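Local coordinates for protein oxidoreductase (Thermotoga maritima, PDB 1ZH8) that probably catalyses NADP-dependent oxidation or reduction between an alcohol and a carbonyl compound, as a Gfo/Idh/MocA-family dehydrogenase of unestablished substrate, at residues H108-K113 with E296-V301; E32-A37 with D87-V92; M174-K179 with S225-G230. One frame throughout, in Å; residues are numbered along the deposited sequence.

Contacts 1 and 2 adjoin at the Rossmann sheet. Their centres lie 12 Å apart, and strands 108-112 and 85-88, which they use, are neighbours in that parallel sheet. Glu-112 and His-34 join them directly, and both contacts include residues that touch NADP. Along the chain contact 2 closes before contact 1 opens, whereas contact 3 is nested inside the long loop that contact 1 closes with helix 290-303. Contact 3 belongs to the C-terminal domain, its centre 21 Å from that of contact 2 and 30 Å from that of contact 1. A salt bridge from Lys-179 to Glu-32 still ties its first loop to the Rossmann helix 28-39, connecting the two domains.

Contact 1 (H108-K113 with E296-V301); sequences HVICEK and EDFYQV. With NAP (NADP nicotinamide-adenine-dinucleotide phosphate), chain D.
Ile-110 on strand 108-112 of the Rossmann sheet presses against Phe-298 on helix 290-303, a helix from late in the chain that packs on the sheet and runs roughly antiparallel to the strand (156° between the local axes). The CB of Ile-110 stands over the centre of the Phe-298 ring, 3.9 Å from its centroid, in a CH-pi contact. From there the branches diverge: CG2 reaches the CE2 side of the ring, while CG1, anti to the backbone N (chi1 -180°), carries CD1 back to the root of the phenyl group, 4.1 Å from Phe-298 CG. One isoleucine thus spans the aromatic ring from its outer rim to its attachment. The carbonyl O of Val-109 approaches Phe-298 CE1 obliquely, and CB of His-108 lies near CZ; the imidazole ND1 of His-108 itself bonds to the backbone N of Thr-135. Farther along the chain, Glu-112 and Lys-113, the first two residues of the family's Glu-Lys-Pro motif, reach the cofactor. OE1 of Glu-112 takes a nearly straight hydrogen bond from the carboxamide N7N of NADP, 3.2 Å long, and OE2 is bonded to His-34 NE2. A leucine at the Glu-112 position would probably leave the carboxamide N-H without its acceptor and freer to turn, and His-34 NE2 without its carboxylate mate. Lys-113 holds the nicotinamide ribose twice: its NZ, also salt-bridged to Asp-198, donates to NADP O2D at 3.3 Å, and its backbone O accepts from the same hydroxyl at 2.6 Å.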
loop_
_atom_site.group_PDB
_atom_site.type_symbol
_atom_site.label_atom_id
_atom_site.label_comp_id
_atom_site.label_asym_id
_atom_site.label_seq_id
_atom_site.Cartn_x
_atom_site.Cartn_y
_atom_site.Cartn_z
ATOM N N HIS A 108 11.834 39.767 -7.071
ATOM C CA HIS A 108 11.133 38.581 -6.508
ATOM C C HIS A 108 10.949 37.499 -7.557
ATOM O O HIS A 108 10.928 37.782 -8.763
ATOM C CB HIS A 108 9.763 38.938 -5.951
ATOM C CG HIS A 108 9.787 40.074 -4.986
ATOM N ND1 HIS A 108 10.084 39.905 -3.653
ATOM C CD2 HIS A 108 9.562 41.398 -5.161
ATOM C CE1 HIS A 108 10.040 41.079 -3.047
ATOM N NE2 HIS A 108 9.722 41.999 -3.940
ATOM N N VAL A 109 10.811 36.265 -7.094
ATOM C CA VAL A 109 10.637 35.125 -7.990
ATOM C C VAL A 109 9.484 34.234 -7.510
ATOM O O VAL A 109 9.461 33.824 -6.346
ATOM C CB VAL A 109 11.892 34.199 -8.032
ATOM C CG1 VAL A 109 11.815 33.274 -9.233
ATOM C CG2 VAL A 109 13.164 34.976 -8.077
ATOM N N ILE A 110 8.534 33.956 -8.403
ATOM C CA ILE A 110 7.669 32.806 -8.250
ATOM C C ILE A 110 8.098 31.718 -9.234
ATOM O O ILE A 110 8.238 31.952 -10.426
ATOM C CB ILE A 110 6.163 33.149 -8.363
ATOM C CG1 ILE A 110 5.313 31.882 -8.185
ATOM C CG2 ILE A 110 5.851 33.887 -9.672
ATOM C CD1 ILE A 110 3.824 32.173 -7.856
ATOM N N CYS A 111 8.328 30.524 -8.717
ATOM C CA CYS A 111 8.929 29.478 -9.505
ATOM C C CYS A 111 8.180 28.193 -9.321
ATOM O O CYS A 111 7.782 27.837 -8.209
ATOM C CB CYS A 111 10.392 29.297 -9.100
ATOM S SG CYS A 111 11.281 28.050 -10.059
ATOM N N GLU A 112 7.998 27.494 -10.425
ATOM C CA GLU A 112 7.249 26.254 -10.439
ATOM C C GLU A 112 7.954 25.137 -9.684
ATOM O O GLU A 112 9.179 25.134 -9.549
ATOM C CB GLU A 112 6.940 25.819 -11.884
ATOM C CG GLU A 112 5.617 26.337 -12.401
ATOM C CD GLU A 112 4.429 25.712 -11.672
ATOM O OE1 GLU A 112 4.633 24.760 -10.880
ATOM O OE2 GLU A 112 3.294 26.186 -11.858
ATOM N N LYS A 113 7.157 24.195 -9.191
ATOM C CA LYS A 113 7.684 22.967 -8.627
ATOM C C LYS A 113 8.211 22.115 -9.774
ATOM O O LYS A 113 7.849 22.354 -10.923
ATOM C CB LYS A 113 6.578 22.213 -7.868
ATOM C CG LYS A 113 5.168 22.242 -8.502
ATOM C CD LYS A 113 5.091 21.639 -9.928
ATOM C CE LYS A 113 5.396 20.160 -9.931
ATOM N NZ LYS A 113 5.526 19.601 -11.283
ATOM N N GLU A 296 -2.454 34.855 -5.714
ATOM C CA GLU A 296 -2.993 35.717 -4.692
ATOM C C GLU A 296 -2.077 35.683 -3.471
ATOM O O GLU A 296 -1.749 36.733 -2.913
ATOM C CB GLU A 296 -4.421 35.281 -4.321
ATOM C CG GLU A 296 -5.470 35.576 -5.399
ATOM C CD GLU A 296 -6.899 35.065 -5.072
ATOM O OE1 GLU A 296 -7.142 34.524 -3.967
ATOM O OE2 GLU A 296 -7.792 35.215 -5.943
ATOM N N ASP A 297 -1.654 34.482 -3.083
ATOM C CA ASP A 297 -0.874 34.297 -1.864
ATOM C C ASP A 297 0.502 34.963 -2.009
ATOM O O ASP A 297 0.971 35.675 -1.108
ATOM C CB ASP A 297 -0.766 32.800 -1.529
ATOM C CG ASP A 297 -0.036 32.532 -0.220
ATOM O OD1 ASP A 297 -0.483 32.993 0.843
ATOM O OD2 ASP A 297 0.979 31.828 -0.252
ATOM N N PHE A 298 1.113 34.755 -3.173
ATOM C CA PHE A 298 2.378 35.389 -3.546
ATOM C C PHE A 298 2.263 36.921 -3.539
ATOM O O PHE A 298 3.187 37.620 -3.102
ATOM C CB PHE A 298 2.771 34.879 -4.926
ATOM C CG PHE A 298 3.934 35.580 -5.553
ATOM C CD1 PHE A 298 5.218 35.430 -5.044
ATOM C CD2 PHE A 298 3.751 36.345 -6.703
ATOM C CE1 PHE A 298 6.321 36.052 -5.672
ATOM C CE2 PHE A 298 4.827 36.961 -7.337
ATOM C CZ PHE A 298 6.116 36.810 -6.819
ATOM N N TYR A 299 1.126 37.438 -4.003
ATOM C CA TYR A 299 0.900 38.864 -3.951
ATOM C C TYR A 299 0.930 39.360 -2.513
ATOM O O TYR A 299 1.472 40.430 -2.227
ATOM C CB TYR A 299 -0.421 39.281 -4.622
ATOM C CG TYR A 299 -0.660 40.771 -4.467
ATOM C CD1 TYR A 299 -0.136 41.676 -5.385
ATOM C CD2 TYR A 299 -1.364 41.279 -3.363
ATOM C CE1 TYR A 299 -0.316 43.053 -5.229
ATOM C CE2 TYR A 299 -1.553 42.656 -3.196
ATOM C CZ TYR A 299 -1.027 43.532 -4.135
ATOM O OH TYR A 299 -1.215 44.882 -3.986
ATOM N N GLN A 300 0.328 38.594 -1.614
ATOM C CA GLN A 300 0.186 39.025 -0.226
ATOM C C GLN A 300 1.541 38.943 0.485
ATOM O O GLN A 300 1.861 39.786 1.343
ATOM C CB GLN A 300 -0.898 38.208 0.497
ATOM C CG GLN A 300 -2.312 38.642 0.142
ATOM C CD GLN A 300 -3.373 37.837 0.862
ATOM O OE1 GLN A 300 -3.465 36.625 0.693
ATOM N NE2 GLN A 300 -4.182 38.510 1.676
ATOM N N VAL A 301 2.334 37.940 0.105
ATOM C CA VAL A 301 3.683 37.777 0.631
ATOM C C VAL A 301 4.546 38.954 0.198
ATOM O O VAL A 301 5.198 39.597 1.026
ATOM C CB VAL A 301 4.326 36.435 0.210
ATOM C CG1 VAL A 301 5.822 36.427 0.539
ATOM C CG2 VAL A 301 3.632 35.285 0.928
HETATM P PA NAP D . 7.406 23.139 -21.258
HETATM O O1A NAP D . 6.161 23.163 -22.068
HETATM O O2A NAP D . 8.522 22.438 -21.914
HETATM O O5B NAP D . 7.767 24.648 -20.850
HETATM C C5B NAP D . 9.109 25.035 -20.669
HETATM C C4B NAP D . 9.308 26.365 -21.371
HETATM O O4B NAP D . 10.576 26.913 -21.034
HETATM C C3B NAP D . 9.291 26.218 -22.888
HETATM O O3B NAP D . 8.672 27.378 -23.362
HETATM C C2B NAP D . 10.776 26.222 -23.207
HETATM O O2B NAP D . 11.303 26.455 -24.509
HETATM C C1B NAP D . 11.251 27.275 -22.229
HETATM N N9A NAP D . 12.700 27.218 -22.057
HETATM C C8A NAP D . 13.521 26.114 -22.119
HETATM N N7A NAP D . 14.788 26.520 -21.883
HETATM C C5A NAP D . 14.779 27.864 -21.679
HETATM C C6A NAP D . 15.776 28.792 -21.405
HETATM N N6A NAP D . 17.041 28.418 -21.317
HETATM N N1A NAP D . 15.455 30.112 -21.224
HETATM C C2A NAP D . 14.147 30.516 -21.334
HETATM N N3A NAP D . 13.157 29.608 -21.613
HETATM C C4A NAP D . 13.470 28.307 -21.779
HETATM O O3 NAP D . 7.104 22.400 -19.874
HETATM P PN NAP D . 5.952 22.843 -18.844
HETATM O O1N NAP D . 5.350 24.185 -19.127
HETATM O O2N NAP D . 5.173 21.616 -18.759
HETATM O O5D NAP D . 6.721 22.998 -17.437
HETATM C C5D NAP D . 7.443 24.153 -17.046
HETATM C C4D NAP D . 7.469 24.225 -15.521
HETATM O O4D NAP D . 6.130 24.222 -15.041
HETATM C C3D NAP D . 8.154 22.994 -14.920
HETATM O O3D NAP D . 8.967 23.356 -13.829
HETATM C C2D NAP D . 7.024 22.119 -14.432
HETATM O O2D NAP D . 7.385 21.334 -13.314
HETATM C C1D NAP D . 5.952 23.152 -14.119
HETATM N N1N NAP D . 4.618 22.565 -14.227
HETATM C C2N NAP D . 3.812 22.599 -13.125
HETATM C C3N NAP D . 2.529 22.044 -13.164
HETATM C C7N NAP D . 1.561 22.276 -12.030
HETATM O O7N NAP D . 0.304 21.652 -12.140
HETATM N N7N NAP D . 1.879 23.048 -10.973
HETATM C C4N NAP D . 2.075 21.457 -14.353
HETATM C C5N NAP D . 2.902 21.440 -15.483
HETATM C C6N NAP D . 4.182 22.000 -15.407
HETATM P P2B NAP D . 10.673 27.101 -25.842
HETATM O O1X NAP D . 10.788 28.610 -25.835
HETATM O O2X NAP D . 9.212 26.742 -25.987
HETATM O O3X NAP D . 11.501 26.507 -26.961
#

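Contact 2 (E32-A37 with D87-V92); sequences ELHLPA and DLTLPV. With NAP (NADP nicotinamide-adenine-dinucleotide phosphate), chain D.
Within the dinucleotide-binding Rossmann fold, His-34 of helix 28-39 reaches across to Asp-87 and Thr-89, where strand 85-88 gives way to the loop under NADP. The imidazole ND1 donates to Asp-87 OD2 at 2.7 Å with an N-H...O angle of 169°. This bond uses the syn lone pair of the oxygen, and ring and carboxylate are nearly coplanar, their planes only 3° apart. Thr-89 meets the same ring from above: its CG2 lies over one face, displaced toward the rim and 3.6 Å from His-34 CE1. The threonine's OG1 sits between its backbone N and carbonyl carbon (chi1 40°), which lets the hydroxyl bond to Gly-25 O while the methyl is given to the histidine. Phe-295 of helix 290-303 adds an edge-to-face ring contact with His-34. Both segments also touch the cofactor. Leu-33 places CD1 3.6 Å from C4N of NADP, the carbon that exchanges the hydride in nicotinamide chemistry, and Leu-90 O accepts a 2.8 Å hydrogen bond from the ribose hydroxyl O3D. With Asp-87 at ND1 and Glu-112 at NE2, the imidazole is held by a carboxylate at each nitrogen, which should restrict its rotation and probably helps to position the glutamate beside the nicotinamide.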
loop_
_atom_site.group_PDB
_atom_site.type_symbol
_atom_site.label_atom_id
_atom_site.label_comp_id
_atom_site.label_asym_id
_atom_site.label_seq_id
_atom_site.Cartn_x
_atom_site.Cartn_y
_atom_site.Cartn_z
ATOM N N GLU A 32 -1.267 27.689 -20.246
ATOM C CA GLU A 32 -2.498 26.949 -20.017
ATOM C C GLU A 32 -2.934 27.013 -18.566
ATOM O O GLU A 32 -4.125 26.878 -18.261
ATOM C CB GLU A 32 -2.358 25.496 -20.503
ATOM C CG GLU A 32 -2.448 25.359 -22.037
ATOM C CD GLU A 32 -2.397 23.913 -22.549
ATOM O OE1 GLU A 32 -2.513 22.969 -21.730
ATOM O OE2 GLU A 32 -2.243 23.726 -23.782
ATOM N N LEU A 33 -1.966 27.240 -17.685
ATOM C CA LEU A 33 -2.202 27.166 -16.256
ATOM C C LEU A 33 -1.997 28.548 -15.614
ATOM O O LEU A 33 -2.855 29.019 -14.873
ATOM C CB LEU A 33 -1.299 26.082 -15.635
ATOM C CG LEU A 33 -1.477 24.647 -16.178
ATOM C CD1 LEU A 33 -0.523 23.690 -15.507
ATOM C CD2 LEU A 33 -2.923 24.127 -15.999
ATOM N N HIS A 34 -0.887 29.217 -15.945
ATOM C CA HIS A 34 -0.567 30.519 -15.336
ATOM C C HIS A 34 -1.336 31.692 -15.905
ATOM O O HIS A 34 -1.884 32.485 -15.159
ATOM C CB HIS A 34 0.942 30.781 -15.329
ATOM C CG HIS A 34 1.679 29.960 -14.317
ATOM N ND1 HIS A 34 2.803 30.413 -13.661
ATOM C CD2 HIS A 34 1.425 28.723 -13.821
ATOM C CE1 HIS A 34 3.226 29.480 -12.827
ATOM N NE2 HIS A 34 2.402 28.448 -12.899
ATOM N N LEU A 35 -1.388 31.798 -17.222
ATOM C CA LEU A 35 -2.047 32.932 -17.830
ATOM C C LEU A 35 -3.538 33.033 -17.473
ATOM O O LEU A 35 -3.992 34.099 -17.079
ATOM C CB LEU A 35 -1.847 32.946 -19.337
ATOM C CG LEU A 35 -2.344 34.204 -20.045
ATOM C CD1 LEU A 35 -1.500 35.425 -19.660
ATOM C CD2 LEU A 35 -2.294 33.959 -21.537
ATOM N N PRO A 36 -4.301 31.937 -17.582
ATOM C CA PRO A 36 -5.730 32.103 -17.261
ATOM C C PRO A 36 -5.957 32.526 -15.793
ATOM O O PRO A 36 -6.863 33.301 -15.498
ATOM C CB PRO A 36 -6.337 30.708 -17.525
ATOM C CG PRO A 36 -5.331 29.979 -18.320
ATOM C CD PRO A 36 -3.977 30.550 -17.951
ATOM N N ALA A 37 -5.136 32.027 -14.886
ATOM C CA ALA A 37 -5.205 32.455 -13.504
ATOM C C ALA A 37 -4.831 33.935 -13.382
ATOM O O ALA A 37 -5.548 34.715 -12.752
ATOM C CB ALA A 37 -4.323 31.590 -12.648
ATOM N N ASP A 87 8.151 35.168 -13.142
ATOM C CA ASP A 87 7.505 33.883 -13.007
ATOM C C ASP A 87 8.253 32.868 -13.865
ATOM O O ASP A 87 8.307 33.002 -15.088
ATOM C CB ASP A 87 6.046 34.025 -13.447
ATOM C CG ASP A 87 5.265 32.726 -13.360
ATOM O OD1 ASP A 87 5.692 31.816 -12.601
ATOM O OD2 ASP A 87 4.213 32.626 -14.052
ATOM N N LEU A 88 8.839 31.861 -13.228
ATOM C CA LEU A 88 9.632 30.892 -13.962
ATOM C C LEU A 88 8.840 29.623 -14.191
ATOM O O LEU A 88 8.453 28.935 -13.228
ATOM C CB LEU A 88 10.949 30.586 -13.245
ATOM C CG LEU A 88 11.710 31.758 -12.617
ATOM C CD1 LEU A 88 12.932 31.299 -11.778
ATOM C CD2 LEU A 88 12.114 32.767 -13.675
ATOM N N THR A 89 8.573 29.328 -15.462
ATOM C CA THR A 89 7.917 28.078 -15.850
ATOM C C THR A 89 8.840 27.345 -16.808
ATOM O O THR A 89 8.582 27.259 -18.014
ATOM C CB THR A 89 6.547 28.346 -16.509
ATOM O OG1 THR A 89 6.650 29.495 -17.364
ATOM C CG2 THR A 89 5.496 28.634 -15.429
ATOM N N LEU A 90 9.924 26.815 -16.253
ATOM C CA LEU A 90 11.056 26.334 -17.028
ATOM C C LEU A 90 11.318 24.870 -16.764
ATOM O O LEU A 90 10.749 24.294 -15.812
ATOM C CB LEU A 90 12.299 27.106 -16.614
ATOM C CG LEU A 90 12.200 28.597 -16.891
ATOM C CD1 LEU A 90 13.226 29.332 -16.076
ATOM C CD2 LEU A 90 12.401 28.843 -18.349
ATOM N N PRO A 91 12.190 24.260 -17.595
ATOM C CA PRO A 91 12.767 22.978 -17.235
ATOM C C PRO A 91 13.398 23.114 -15.850
ATOM O O PRO A 91 14.142 24.067 -15.586
ATOM C CB PRO A 91 13.858 22.770 -18.301
ATOM C CG PRO A 91 13.372 23.526 -19.487
ATOM C CD PRO A 91 12.657 24.731 -18.913
ATOM N N VAL A 92 13.102 22.169 -14.978
ATOM C CA VAL A 92 13.512 22.249 -13.590
ATOM C C VAL A 92 15.046 22.461 -13.398
ATOM O O VAL A 92 15.470 23.107 -12.421
ATOM C CB VAL A 92 12.920 21.051 -12.798
ATOM C CG1 VAL A 92 13.371 19.732 -13.400
ATOM C CG2 VAL A 92 13.280 21.102 -11.348
HETATM P PA NAP D . 7.406 23.139 -21.258
HETATM O O1A NAP D . 6.161 23.163 -22.068
HETATM O O2A NAP D . 8.522 22.438 -21.914
HETATM O O5B NAP D . 7.767 24.648 -20.850
HETATM C C5B NAP D . 9.109 25.035 -20.669
HETATM C C4B NAP D . 9.308 26.365 -21.371
HETATM O O4B NAP D . 10.576 26.913 -21.034
HETATM C C3B NAP D . 9.291 26.218 -22.888
HETATM O O3B NAP D . 8.672 27.378 -23.362
HETATM C C2B NAP D . 10.776 26.222 -23.207
HETATM O O2B NAP D . 11.303 26.455 -24.509
HETATM C C1B NAP D . 11.251 27.275 -22.229
HETATM N N9A NAP D . 12.700 27.218 -22.057
HETATM C C8A NAP D . 13.521 26.114 -22.119
HETATM N N7A NAP D . 14.788 26.520 -21.883
HETATM C C5A NAP D . 14.779 27.864 -21.679
HETATM C C6A NAP D . 15.776 28.792 -21.405
HETATM N N6A NAP D . 17.041 28.418 -21.317
HETATM N N1A NAP D . 15.455 30.112 -21.224
HETATM C C2A NAP D . 14.147 30.516 -21.334
HETATM N N3A NAP D . 13.157 29.608 -21.613
HETATM C C4A NAP D . 13.470 28.307 -21.779
HETATM O O3 NAP D . 7.104 22.400 -19.874
HETATM P PN NAP D . 5.952 22.843 -18.844
HETATM O O1N NAP D . 5.350 24.185 -19.127
HETATM O O2N NAP D . 5.173 21.616 -18.759
HETATM O O5D NAP D . 6.721 22.998 -17.437
HETATM C C5D NAP D . 7.443 24.153 -17.046
HETATM C C4D NAP D . 7.469 24.225 -15.521
HETATM O O4D NAP D . 6.130 24.222 -15.041
HETATM C C3D NAP D . 8.154 22.994 -14.920
HETATM O O3D NAP D . 8.967 23.356 -13.829
HETATM C C2D NAP D . 7.024 22.119 -14.432
HETATM O O2D NAP D . 7.385 21.334 -13.314
HETATM C C1D NAP D . 5.952 23.152 -14.119
HETATM N N1N NAP D . 4.618 22.565 -14.227
HETATM C C2N NAP D . 3.812 22.599 -13.125
HETATM C C3N NAP D . 2.529 22.044 -13.164
HETATM C C7N NAP D . 1.561 22.276 -12.030
HETATM O O7N NAP D . 0.304 21.652 -12.140
HETATM N N7N NAP D . 1.879 23.048 -10.973
HETATM C C4N NAP D . 2.075 21.457 -14.353
HETATM C C5N NAP D . 2.902 21.440 -15.483
HETATM C C6N NAP D . 4.182 22.000 -15.407
HETATM P P2B NAP D . 10.673 27.101 -25.842
HETATM O O1X NAP D . 10.788 28.610 -25.835
HETATM O O2X NAP D . 9.212 26.742 -25.987
HETATM O O3X NAP D . 11.501 26.507 -26.961
#

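Contact 3 (M174-K179 with S225-G230); sequences MDENNK and SPLLGG. With NA (sodium ion), chain C.
Leu-227 and Leu-228, in the loop between strands 214-222 and 233-240, pack against residues 174-176 in the loop after strand 163-171, joining two surface loops of the Gfo/Idh/MocA C-terminal domain beside a sodium site. Apolar contact does the joining, with no hydrogen bond across. Leu-227 extends with CG anti to its backbone N (chi1 176°) and brings the methyl CD2 up against the peptide between Asp-175 and Glu-176, 3.5 Å from Asp-175 C. Across this contact the methyl comes closer to main chain than to a side chain, the nearest side-chain atom being Glu-176 OE2 at 4.0 Å. Leu-228 offers its own CD2 to CB of Met-174, present as selenomethionine, at 4.4 Å. The rest of the Met-174 side chain leads away toward helix 195-211, where Phe-195 touches it and also Leu-228. Val-181 lies against both leucines.

Hydrogen bonds shape each loop internally. Asp-175 begins a type I beta turn that closes at Asn-178, and its OD1 accepts from Asn-177 N at 3.2 Å, completing an Asx turn; the donor comes from well above the carboxylate plane, 57° out of it. In the other loop Ser-225 forms an ST turn, with OG accepting from Leu-227 N at 3.0 Å. This turn shapes the backbone just where Leu-227 swings out toward the neighbouring loop.

Metal coordination fixes the far side of that second loop. The chain curls so that three backbone carbonyls converge on the ion, and the carboxylates of Asp-223 and Asp-232 complete the five protein ligands. The leucine that packs on Met-174 is thus itself a ligand through its main chain: sodium is bound by Ser-225 O at 2.5 Å, Gly-230 O at 2.4 Å and Leu-228 O at 2.1 Å, the last short for sodium.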
loop_
_atom_site.group_PDB
_atom_site.type_symbol
_atom_site.label_atom_id
_atom_site.label_comp_id
_atom_site.label_asym_id
_atom_site.label_seq_id
_atom_site.Cartn_x
_atom_site.Cartn_y
_atom_site.Cartn_z
HETATM N N MSE A 174 -1.005 7.980 -18.711
HETATM C CA MSE A 174 -0.500 8.863 -19.763
HETATM C C MSE A 174 -0.131 8.023 -20.966
HETATM O O MSE A 174 0.465 6.957 -20.821
HETATM C CB MSE A 174 0.733 9.637 -19.314
HETATM C CG MSE A 174 0.500 10.618 -18.207
HETATM SE SE MSE A 174 2.200 11.458 -17.692
HETATM C CE MSE A 174 1.542 13.191 -17.072
ATOM N N ASP A 175 -0.490 8.489 -22.152
ATOM C CA ASP A 175 -0.107 7.772 -23.358
ATOM C C ASP A 175 0.574 8.696 -24.356
ATOM O O ASP A 175 1.008 9.786 -24.002
ATOM C CB ASP A 175 -1.297 7.024 -23.974
ATOM C CG ASP A 175 -2.481 7.942 -24.353
ATOM O OD1 ASP A 175 -2.359 9.199 -24.348
ATOM O OD2 ASP A 175 -3.555 7.368 -24.679
ATOM N N GLU A 176 0.661 8.248 -25.603
ATOM C CA GLU A 176 1.408 8.963 -26.624
ATOM C C GLU A 176 0.760 10.316 -26.975
ATOM O O GLU A 176 1.418 11.195 -27.526
ATOM C CB GLU A 176 1.648 8.063 -27.864
ATOM C CG GLU A 176 0.431 7.227 -28.340
ATOM C CD GLU A 176 0.148 5.940 -27.524
ATOM O OE1 GLU A 176 -0.775 5.192 -27.929
ATOM O OE2 GLU A 176 0.822 5.672 -26.497
ATOM N N ASN A 177 -0.518 10.479 -26.627
ATOM C CA ASN A 177 -1.248 11.716 -26.918
ATOM C C ASN A 177 -1.189 12.746 -25.803
ATOM O O ASN A 177 -1.824 13.784 -25.895
ATOM C CB ASN A 177 -2.718 11.434 -27.225
ATOM C CG ASN A 177 -2.901 10.548 -28.420
ATOM O OD1 ASN A 177 -2.501 10.884 -29.536
ATOM N ND2 ASN A 177 -3.526 9.400 -28.200
ATOM N N ASN A 178 -0.456 12.457 -24.740
ATOM C CA ASN A 178 -0.325 13.395 -23.660
ATOM C C ASN A 178 0.773 14.389 -23.997
ATOM O O ASN A 178 1.886 13.999 -24.359
ATOM C CB ASN A 178 -0.021 12.653 -22.382
ATOM C CG ASN A 178 0.063 13.564 -21.188
ATOM O OD1 ASN A 178 0.835 14.533 -21.161
ATOM N ND2 ASN A 178 -0.720 13.252 -20.176
ATOM N N LYS A 179 0.457 15.672 -23.885
ATOM C CA LYS A 179 1.386 16.737 -24.280
ATOM C C LYS A 179 2.670 16.819 -23.415
ATOM O O LYS A 179 3.736 17.166 -23.925
ATOM C CB LYS A 179 0.666 18.090 -24.308
ATOM C CG LYS A 179 0.227 18.559 -22.906
ATOM C CD LYS A 179 -0.523 19.869 -22.934
ATOM C CE LYS A 179 -2.019 19.666 -22.928
ATOM N NZ LYS A 179 -2.645 20.837 -23.579
ATOM N N SER A 225 7.328 2.156 -18.675
ATOM C CA SER A 225 7.004 2.652 -19.999
ATOM C C SER A 225 8.232 3.249 -20.690
ATOM O O SER A 225 8.880 4.129 -20.129
ATOM C CB SER A 225 5.894 3.703 -19.928
ATOM O OG SER A 225 5.642 4.219 -21.227
ATOM N N PRO A 226 8.535 2.788 -21.915
ATOM C CA PRO A 226 9.622 3.403 -22.698
ATOM C C PRO A 226 9.198 4.774 -23.214
ATOM O O PRO A 226 10.000 5.509 -23.801
ATOM C CB PRO A 226 9.827 2.438 -23.874
ATOM C CG PRO A 226 8.556 1.620 -23.967
ATOM C CD PRO A 226 7.873 1.668 -22.615
ATOM N N LEU A 227 7.935 5.116 -22.991
ATOM C CA LEU A 227 7.406 6.361 -23.483
ATOM C C LEU A 227 7.713 7.485 -22.511
ATOM O O LEU A 227 7.850 8.637 -22.906
ATOM C CB LEU A 227 5.908 6.217 -23.718
ATOM C CG LEU A 227 5.120 7.448 -24.160
ATOM C CD1 LEU A 227 5.552 7.962 -25.564
ATOM C CD2 LEU A 227 3.634 7.109 -24.112
ATOM N N LEU A 228 7.835 7.144 -21.233
ATOM C CA LEU A 228 8.031 8.153 -20.192
ATOM C C LEU A 228 9.473 8.123 -19.724
ATOM O O LEU A 228 9.961 7.083 -19.266
ATOM C CB LEU A 228 7.077 7.939 -19.015
ATOM C CG LEU A 228 5.599 7.645 -19.290
ATOM C CD1 LEU A 228 4.836 7.522 -17.985
ATOM C CD2 LEU A 228 4.971 8.703 -20.144
ATOM N N GLY A 229 10.151 9.263 -19.850
ATOM C CA GLY A 229 11.563 9.337 -19.536
ATOM C C GLY A 229 11.762 9.112 -18.057
ATOM O O GLY A 229 11.133 9.796 -17.236
ATOM N N GLY A 230 12.623 8.144 -17.729
ATOM C CA GLY A 230 12.974 7.853 -16.345
ATOM C C GLY A 230 11.964 6.911 -15.719
ATOM O O GLY A 230 11.232 6.192 -16.429
HETATM NA NA NA C . 9.925 5.257 -18.185
#